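Local coordinates for putative hemin transport system, substrate-binding protein (Burkholderia cenocepacia J2315, PDB 5GIZ) that probably carries heme through the periplasm as the substrate-binding component of a bacterial heme-uptake system, at residues G13-A21 / L246-R254; Y53-G61 / S73-Q84. All coordinates share one frame; numbering follows the deposited sequence.

Contact 1 (G13-A21 / L246-R254); sequences GALAETAFA and LFLLGFGPR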
loop_
_atom_site.group_PDB
_atom_site.type_symbol
_atom_site.label_atom_id
_atom_site.label_comp_id
_atom_site.label_asym_id
_atom_site.label_seq_id
_atom_site.Cartn_x
_atom_site.Cartn_y
_atom_site.Cartn_z
ATOM N N GLY A 13 6.437 -2.766 2.994
ATOM C CA GLY A 13 5.734 -2.322 4.171
ATOM C C GLY A 13 4.585 -3.192 4.651
ATOM O O GLY A 13 4.414 -3.449 5.844
ATOM N N ALA A 14 3.788 -3.692 3.727
ATOM C CA ALA A 14 2.699 -4.551 4.117
ATOM C C ALA A 14 3.143 -5.873 4.654
ATOM O O ALA A 14 2.436 -6.475 5.441
ATOM C CB ALA A 14 1.736 -4.767 2.949
ATOM N N LEU A 15 4.272 -6.421 4.143
ATOM C CA LEU A 15 4.836 -7.627 4.682
ATOM C C LEU A 15 5.313 -7.435 6.089
ATOM O O LEU A 15 5.146 -8.303 6.967
ATOM C CB LEU A 15 5.961 -8.193 3.769
ATOM C CG LEU A 15 5.527 -8.790 2.461
ATOM C CD1 LEU A 15 6.769 -9.426 1.836
ATOM C CD2 LEU A 15 4.454 -9.846 2.611
ATOM N N ALA A 16 5.937 -6.274 6.376
ATOM C CA ALA A 16 6.356 -6.007 7.713
ATOM C C ALA A 16 5.149 -5.876 8.644
ATOM O O ALA A 16 5.161 -6.389 9.758
ATOM C CB ALA A 16 7.224 -4.756 7.790
ATOM N N GLU A 17 4.111 -5.183 8.187
ATOM C CA GLU A 17 2.888 -5.108 8.964
ATOM C C GLU A 17 2.345 -6.488 9.262
ATOM O O GLU A 17 1.877 -6.738 10.391
ATOM C CB GLU A 17 1.828 -4.295 8.241
ATOM C CG GLU A 17 2.122 -2.794 8.171
ATOM C CD GLU A 17 0.923 -1.977 7.786
ATOM O OE1 GLU A 17 -0.200 -2.269 8.248
ATOM O OE2 GLU A 17 1.048 -1.016 6.999
ATOM N N THR A 18 2.352 -7.355 8.253
ATOM C CA THR A 18 1.844 -8.698 8.457
ATOM C C THR A 18 2.650 -9.437 9.511
ATOM O O THR A 18 2.102 -9.995 10.465
ATOM C CB THR A 18 1.873 -9.429 7.122
ATOM O OG1 THR A 18 1.049 -8.761 6.144
ATOM C CG2 THR A 18 1.380 -10.881 7.244
ATOM N N ALA A 19 3.967 -9.379 9.375
ATOM C CA ALA A 19 4.804 -10.018 10.368
ATOM C C ALA A 19 4.554 -9.507 11.761
ATOM O O ALA A 19 4.386 -10.278 12.713
ATOM C CB ALA A 19 6.260 -9.882 10.012
ATOM N N PHE A 20 4.522 -8.190 11.932
ATOM C CA PHE A 20 4.323 -7.674 13.266
ATOM C C PHE A 20 2.950 -8.033 13.782
ATOM O O PHE A 20 2.823 -8.256 14.966
ATOM C CB PHE A 20 4.638 -6.161 13.366
ATOM C CG PHE A 20 6.113 -5.853 13.410
ATOM C CD1 PHE A 20 6.885 -6.214 14.474
ATOM C CD2 PHE A 20 6.721 -5.280 12.336
ATOM C CE1 PHE A 20 8.261 -5.963 14.480
ATOM C CE2 PHE A 20 8.065 -4.965 12.358
ATOM C CZ PHE A 20 8.844 -5.363 13.389
ATOM N N ALA A 21 1.931 -8.114 12.903
ATOM C CA ALA A 21 0.548 -8.389 13.306
ATOM C C ALA A 21 0.359 -9.828 13.835
ATOM O O ALA A 21 -0.607 -10.110 14.524
ATOM C CB ALA A 21 -0.395 -8.131 12.133
ATOM N N LEU A 246 1.298 4.436 2.782
ATOM C CA LEU A 246 1.382 3.035 3.160
ATOM C C LEU A 246 0.026 2.474 3.596
ATOM O O LEU A 246 -0.383 1.399 3.176
ATOM C CB LEU A 246 2.422 2.796 4.227
ATOM C CG LEU A 246 2.494 1.362 4.800
ATOM C CD1 LEU A 246 2.889 0.382 3.729
ATOM C CD2 LEU A 246 3.501 1.370 5.939
ATOM N N PHE A 247 -0.692 3.247 4.372
ATOM C CA PHE A 247 -2.001 2.856 4.857
ATOM C C PHE A 247 -2.959 2.721 3.682
ATOM O O PHE A 247 -3.679 1.735 3.572
ATOM C CB PHE A 247 -2.478 3.943 5.837
ATOM C CG PHE A 247 -3.838 3.739 6.454
ATOM C CD1 PHE A 247 -4.312 2.506 6.811
ATOM C CD2 PHE A 247 -4.555 4.819 6.816
ATOM C CE1 PHE A 247 -5.509 2.354 7.450
ATOM C CE2 PHE A 247 -5.786 4.667 7.443
ATOM C CZ PHE A 247 -6.278 3.399 7.685
ATOM N N LEU A 248 -2.982 3.709 2.798
ATOM C CA LEU A 248 -3.919 3.682 1.667
ATOM C C LEU A 248 -3.603 2.545 0.699
ATOM O O LEU A 248 -4.509 1.805 0.255
ATOM C CB LEU A 248 -3.845 5.035 0.933
ATOM C CG LEU A 248 -4.677 5.177 -0.336
ATOM C CD1 LEU A 248 -6.156 4.973 -0.122
ATOM C CD2 LEU A 248 -4.382 6.531 -0.987
ATOM N N LEU A 249 -2.332 2.402 0.310
ATOM C CA LEU A 249 -1.957 1.618 -0.882
ATOM C C LEU A 249 -1.295 0.290 -0.570
ATOM O O LEU A 249 -1.038 -0.483 -1.507
ATOM C CB LEU A 249 -1.012 2.426 -1.762
ATOM C CG LEU A 249 -1.528 3.771 -2.289
ATOM C CD1 LEU A 249 -0.375 4.574 -2.886
ATOM C CD2 LEU A 249 -2.684 3.574 -3.253
ATOM N N GLY A 250 -0.974 0.026 0.698
ATOM C CA GLY A 250 -0.092 -1.084 1.025
ATOM C C GLY A 250 -0.636 -2.482 0.801
ATOM O O GLY A 250 0.179 -3.416 0.611
ATOM N N PHE A 251 -1.962 -2.648 0.855
ATOM C CA PHE A 251 -2.548 -4.006 0.747
ATOM C C PHE A 251 -1.966 -4.938 1.801
ATOM O O PHE A 251 -1.334 -5.954 1.490
ATOM C CB PHE A 251 -2.433 -4.534 -0.712
ATOM C CG PHE A 251 -3.565 -4.099 -1.515
ATOM C CD1 PHE A 251 -3.551 -2.865 -2.138
ATOM C CD2 PHE A 251 -4.746 -4.826 -1.521
ATOM C CE1 PHE A 251 -4.632 -2.405 -2.826
ATOM C CE2 PHE A 251 -5.873 -4.340 -2.168
ATOM C CZ PHE A 251 -5.821 -3.130 -2.805
ATOM N N GLY A 252 -2.147 -4.564 3.058
ATOM C CA GLY A 252 -1.768 -5.356 4.184
ATOM C C GLY A 252 -2.884 -5.618 5.189
ATOM O O GLY A 252 -4.079 -5.487 4.863
ATOM N N PRO A 253 -2.529 -5.989 6.424
ATOM C CA PRO A 253 -3.552 -6.421 7.366
ATOM C C PRO A 253 -4.525 -5.335 7.773
ATOM O O PRO A 253 -5.503 -5.607 8.440
ATOM C CB PRO A 253 -2.759 -6.998 8.546
ATOM C CG PRO A 253 -1.422 -6.383 8.407
ATOM C CD PRO A 253 -1.168 -6.153 6.967
ATOM N N ARG A 254 -4.218 -4.076 7.460
ATOM C CA ARG A 254 -5.163 -2.974 7.732
ATOM C C ARG A 254 -6.098 -2.668 6.601
ATOM O O ARG A 254 -6.826 -1.689 6.629
ATOM C CB ARG A 254 -4.404 -1.681 8.115
ATOM C CG ARG A 254 -3.621 -1.755 9.415
ATOM C CD ARG A 254 -2.954 -0.425 9.796
ATOM N NE ARG A 254 -1.905 -0.062 8.867
ATOM C CZ ARG A 254 -1.385 1.181 8.724
ATOM N NH1 ARG A 254 -1.913 2.214 9.375
ATOM N NH2 ARG A 254 -0.388 1.394 7.883
HETATM O O HOH W 1 -1.882 -2.984 6.264
HETATM O O HOH W 2 -0.417 -0.947 4.702
#

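Contact 2 (Y53-G61 / S73-Q84); sequences YQRALSAEG and SAEAGPPTAIAQ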
loop_
_atom_site.group_PDB
_atom_site.type_symbol
_atom_site.label_atom_id
_atom_site.label_comp_id
_atom_site.label_asym_id
_atom_site.label_seq_id
_atom_site.Cartn_x
_atom_site.Cartn_y
_atom_site.Cartn_z
ATOM N N TYR A 53 15.872 1.561 -0.198
ATOM C CA TYR A 53 14.497 1.569 -0.707
ATOM C C TYR A 53 14.224 0.200 -1.332
ATOM O O TYR A 53 15.126 -0.465 -1.808
ATOM C CB TYR A 53 14.225 2.711 -1.715
ATOM C CG TYR A 53 12.862 2.638 -2.413
ATOM C CD1 TYR A 53 11.670 2.804 -1.696
ATOM C CD2 TYR A 53 12.768 2.407 -3.805
ATOM C CE1 TYR A 53 10.445 2.734 -2.320
ATOM C CE2 TYR A 53 11.536 2.331 -4.428
ATOM C CZ TYR A 53 10.376 2.507 -3.685
ATOM O OH TYR A 53 9.133 2.447 -4.296
ATOM N N GLN A 54 12.961 -0.224 -1.298
ATOM C CA GLN A 54 12.594 -1.594 -1.698
ATOM C C GLN A 54 13.038 -1.983 -3.107
ATOM O O GLN A 54 13.413 -3.124 -3.272
ATOM C CB GLN A 54 11.113 -1.929 -1.434
ATOM C CG GLN A 54 10.170 -1.868 -2.579
ATOM C CD GLN A 54 8.716 -1.968 -2.162
ATOM O OE1 GLN A 54 7.972 -1.039 -2.366
ATOM N NE2 GLN A 54 8.315 -3.091 -1.617
ATOM N N ARG A 55 13.092 -1.027 -4.041
ATOM C CA ARG A 55 13.587 -1.261 -5.416
ATOM C C ARG A 55 15.078 -0.982 -5.613
ATOM O O ARG A 55 15.612 -1.135 -6.723
ATOM C CB ARG A 55 12.846 -0.362 -6.404
ATOM C CG ARG A 55 11.348 -0.529 -6.440
ATOM C CD ARG A 55 10.808 -0.070 -7.789
ATOM N NE ARG A 55 10.917 -1.132 -8.791
ATOM C CZ ARG A 55 11.545 -1.061 -9.971
ATOM N NH1 ARG A 55 12.142 0.054 -10.392
ATOM N NH2 ARG A 55 11.554 -2.132 -10.751
ATOM N N ALA A 56 15.764 -0.557 -4.563
ATOM C CA ALA A 56 17.183 -0.203 -4.639
ATOM C C ALA A 56 17.900 -0.722 -3.391
ATOM O O ALA A 56 18.545 0.010 -2.689
ATOM C CB ALA A 56 17.351 1.308 -4.789
ATOM N N LEU A 57 17.783 -2.020 -3.145
ATOM C CA LEU A 57 18.307 -2.621 -1.914
ATOM C C LEU A 57 19.815 -2.652 -1.928
ATOM O O LEU A 57 20.419 -2.854 -2.994
ATOM C CB LEU A 57 17.753 -4.028 -1.732
ATOM C CG LEU A 57 16.262 -4.174 -1.460
ATOM C CD1 LEU A 57 15.808 -5.593 -1.483
ATOM C CD2 LEU A 57 15.895 -3.570 -0.123
ATOM N N SER A 58 20.439 -2.474 -0.760
ATOM C CA SER A 58 21.846 -2.755 -0.589
ATOM C C SER A 58 22.025 -4.194 -0.136
ATOM O O SER A 58 21.741 -4.533 1.023
ATOM C CB SER A 58 22.468 -1.837 0.449
ATOM O OG SER A 58 23.797 -2.235 0.775
ATOM N N ALA A 59 22.510 -5.046 -1.044
ATOM C CA ALA A 59 22.688 -6.422 -0.686
ATOM C C ALA A 59 23.714 -6.566 0.448
ATOM O O ALA A 59 23.511 -7.347 1.379
ATOM C CB ALA A 59 23.079 -7.251 -1.892
ATOM N N GLU A 60 24.807 -5.802 0.373
ATOM C CA GLU A 60 25.817 -5.829 1.397
ATOM C C GLU A 60 25.280 -5.376 2.742
ATOM O O GLU A 60 25.576 -5.981 3.762
ATOM C CB GLU A 60 26.981 -4.892 1.046
ATOM C CG GLU A 60 27.575 -5.146 -0.305
ATOM C CD GLU A 60 27.107 -4.121 -1.325
ATOM O OE1 GLU A 60 27.946 -3.237 -1.654
ATOM O OE2 GLU A 60 25.934 -4.163 -1.790
ATOM N N GLY A 61 24.497 -4.306 2.730
ATOM C CA GLY A 61 23.875 -3.822 3.962
ATOM C C GLY A 61 22.938 -4.829 4.560
ATOM O O GLY A 61 22.947 -5.100 5.773
ATOM N N SER A 73 8.664 -8.640 -0.905
ATOM C CA SER A 73 7.488 -8.305 -1.694
ATOM C C SER A 73 7.853 -8.481 -3.154
ATOM O O SER A 73 9.045 -8.530 -3.546
ATOM C CB SER A 73 7.092 -6.872 -1.418
ATOM O OG SER A 73 8.095 -6.066 -1.945
ATOM N N ALA A 74 6.801 -8.435 -3.962
ATOM C CA ALA A 74 6.927 -8.505 -5.414
ATOM C C ALA A 74 7.819 -7.388 -5.960
ATOM O O ALA A 74 8.486 -7.563 -6.957
ATOM C CB ALA A 74 5.526 -8.434 -6.038
ATOM N N GLU A 75 7.836 -6.258 -5.277
ATOM C CA GLU A 75 8.556 -5.059 -5.704
ATOM C C GLU A 75 10.060 -5.041 -5.317
ATOM O O GLU A 75 10.859 -4.217 -5.814
ATOM C CB GLU A 75 7.787 -3.843 -5.148
ATOM C CG GLU A 75 6.327 -3.746 -5.651
ATOM C CD GLU A 75 5.224 -4.311 -4.718
ATOM O OE1 GLU A 75 5.489 -5.071 -3.771
ATOM O OE2 GLU A 75 4.030 -3.997 -4.945
ATOM N N ALA A 76 10.483 -5.967 -4.452
ATOM C CA ALA A 76 11.870 -5.990 -3.954
ATOM C C ALA A 76 12.910 -6.192 -5.070
ATOM O O ALA A 76 12.750 -7.057 -5.895
ATOM C CB ALA A 76 12.008 -7.085 -2.910
ATOM N N GLY A 77 13.947 -5.374 -5.080
ATOM C CA GLY A 77 14.975 -5.405 -6.104
ATOM C C GLY A 77 16.121 -4.464 -5.823
ATOM O O GLY A 77 16.196 -3.879 -4.750
ATOM N N PRO A 78 17.057 -4.308 -6.776
ATOM C CA PRO A 78 16.942 -4.832 -8.127
ATOM C C PRO A 78 17.294 -6.299 -8.175
ATOM O O PRO A 78 17.773 -6.862 -7.196
ATOM C CB PRO A 78 17.976 -3.998 -8.899
ATOM C CG PRO A 78 19.020 -3.711 -7.919
ATOM C CD PRO A 78 18.289 -3.519 -6.600
ATOM N N PRO A 79 17.075 -6.933 -9.329
ATOM C CA PRO A 79 17.407 -8.342 -9.410
ATOM C C PRO A 79 18.847 -8.736 -9.014
ATOM O O PRO A 79 19.029 -9.802 -8.435
ATOM C CB PRO A 79 17.090 -8.674 -10.880
ATOM C CG PRO A 79 15.921 -7.807 -11.176
ATOM C CD PRO A 79 16.165 -6.514 -10.417
ATOM N N THR A 80 19.870 -7.923 -9.326
ATOM C CA THR A 80 21.230 -8.246 -8.948
ATOM C C THR A 80 21.409 -8.282 -7.423
ATOM O O THR A 80 22.210 -9.066 -6.914
ATOM C CB THR A 80 22.229 -7.228 -9.534
ATOM O OG1 THR A 80 21.684 -5.908 -9.408
ATOM C CG2 THR A 80 22.483 -7.517 -10.996
ATOM N N ALA A 81 20.694 -7.420 -6.711
ATOM C CA ALA A 81 20.782 -7.392 -5.237
ATOM C C ALA A 81 20.134 -8.674 -4.656
ATOM O O ALA A 81 20.737 -9.393 -3.855
ATOM C CB ALA A 81 20.158 -6.122 -4.666
ATOM N N ILE A 82 18.958 -9.027 -5.137
ATOM C CA ILE A 82 18.308 -10.260 -4.676
ATOM C C ILE A 82 19.203 -11.455 -4.972
ATOM O O ILE A 82 19.364 -12.387 -4.167
ATOM C CB ILE A 82 16.917 -10.451 -5.320
ATOM C CG1 ILE A 82 15.944 -9.359 -4.903
ATOM C CG2 ILE A 82 16.343 -11.807 -4.949
ATOM C CD1 ILE A 82 15.651 -9.312 -3.406
ATOM N N ALA A 83 19.788 -11.463 -6.158
ATOM C CA ALA A 83 20.628 -12.572 -6.522
ATOM C C ALA A 83 21.859 -12.680 -5.598
ATOM O O ALA A 83 22.268 -13.792 -5.246
ATOM C CB ALA A 83 21.041 -12.426 -7.971
ATOM N N GLN A 84 22.469 -11.546 -5.245
ATOM C CA GLN A 84 23.606 -11.549 -4.331
ATOM C C GLN A 84 23.211 -12.117 -2.950
ATOM O O GLN A 84 23.989 -12.851 -2.326
ATOM C CB GLN A 84 24.212 -10.145 -4.182
ATOM C CG GLN A 84 25.516 -10.131 -3.406
ATOM C CD GLN A 84 26.167 -8.749 -3.302
ATOM O OE1 GLN A 84 25.839 -7.825 -4.057
ATOM N NE2 GLN A 84 27.082 -8.604 -2.346
HETATM O O HOH W 3 5.985 -3.637 -1.318
#

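Contact 1 (G13-A21 / L246-R254)
Leu246, near the start of the short helix 245-249, meets Gly13 and Glu17. Its CG is anti to the backbone N (chi1 174°), which carries the branch toward helix 13-23. Leu246 CD1 lies 3.9 Å from Gly13 CA. CG and CD2 come up against OE2 of Glu17, whose side chain arrives from the opposite direction. A water donates to both Leu246 O and Glu17 OE2. Phe247 CD1 lies above one face of the Arg254 guanidinium, toward its rim. Gly250 and Phe251 turn their carbonyls to Ala14. Ala14 CB sits only 3.1 Å from Gly250 O and 3.6 Å from Phe251 O. Phe251 has positive phi, the first residue to depart from helical backbone angles. The ring of Phe251 packs on Ala171, Ala174 and Met175 of helix 171-178. The segment sits between the two lobes, touching helix 13-23 of the first and helix 171-178 of the second; in this periplasmic binding protein family a long helix, here 118-141, joins them. Gly13, which starts helix 13-23, binds heme in a heme-bound structure. Gly252 CA packs on Ala14 CB. Pro253 follows, its CD and CG against helix 13-23. Pro253 CD lies 3.5 Å from Thr18 OG1 and also touches Glu17 CB. Thr18 OG1 is turned back to Ala14 O, 2.8 Å away, and shares that acceptor with Thr18 N. Arg254, the N-cap residue of helix 255-269, carries the salt bridge. It grips side-on, Arg254 NE to Glu17 OE1 at 2.9 Å and Arg254 NH2 to Glu17 OE2 at 2.9 Å. The two flat groups are turned 54° apart, and NH2 meets OE2 from above the carboxylate plane. A second water donates to Glu17 OE1 and accepts from Arg254 N. Tyr41 makes a cation-pi contact with Arg254.

Contact 2 (Y53-G61 / S73-Q84)
Gln54 has an unusual first torsion, chi1 100°, and is extended beyond CG, a course that lays its amide alongside Glu75. Gln54 CD comes within 3.6 Å of Glu75 CB, and the two chains point the same way. Ser73 OG lies between its own backbone N and carbonyl carbon (chi1 68°), which brings it to 3.0 Å from Gln54 NE2. The backbones then run together. Gly77 N donates to Gln54 O at 2.9 Å, in the carbonyl plane. Gln54 O also receives a CA-H...O contact from Ala76 CA, at 3.3 Å. In return Leu57 N bonds to Gly77 O at 2.9 Å, on a lone pair, with an angle at hydrogen of 166°. Residues 53-56 form a type I beta turn, closed by Ala56 N to Tyr53 O, between strands 52-53 and 56-57. This turn belongs to the heme site of the first lobe: Tyr53 is the axial iron ligand with heme bound, and Gln54 and Arg55 also contact heme. After Gly77 a cis peptide bond leads into Pro78, the N-cap residue of helix 79-87. CB and CG of Leu57 lie against Gly77 O, and Leu57 CD1 reaches Ile82 CD1 at 4.2 Å. Ala59 CB packs against Ala81 CB, also at 4.2 Å. Beyond them the amide of Gln84 lies by Ala59 CB, 3.6 Å from Gln84 OE1.

In the fold
Contact 1 lies near the centre of the chain and joins parts far apart in sequence, where the first lobe meets the segment that leads into helix 255-269. The centre of contact 2 lies about 18 Å from the centre of the chain; this contact stays within the first lobe, between segments close in sequence. Their chemistry differs accordingly. The first rests on a salt bridge and bridging waters beside tight packing. The second relies on backbone hydrogen bonds and apolar side chains, alanines with a leucine and an isoleucine, with several exposed residues at the edges. The two touch where Leu15 CD1 comes to 3.4 Å from Ser73 N. Both include residues that bind heme in a heme-bound structure.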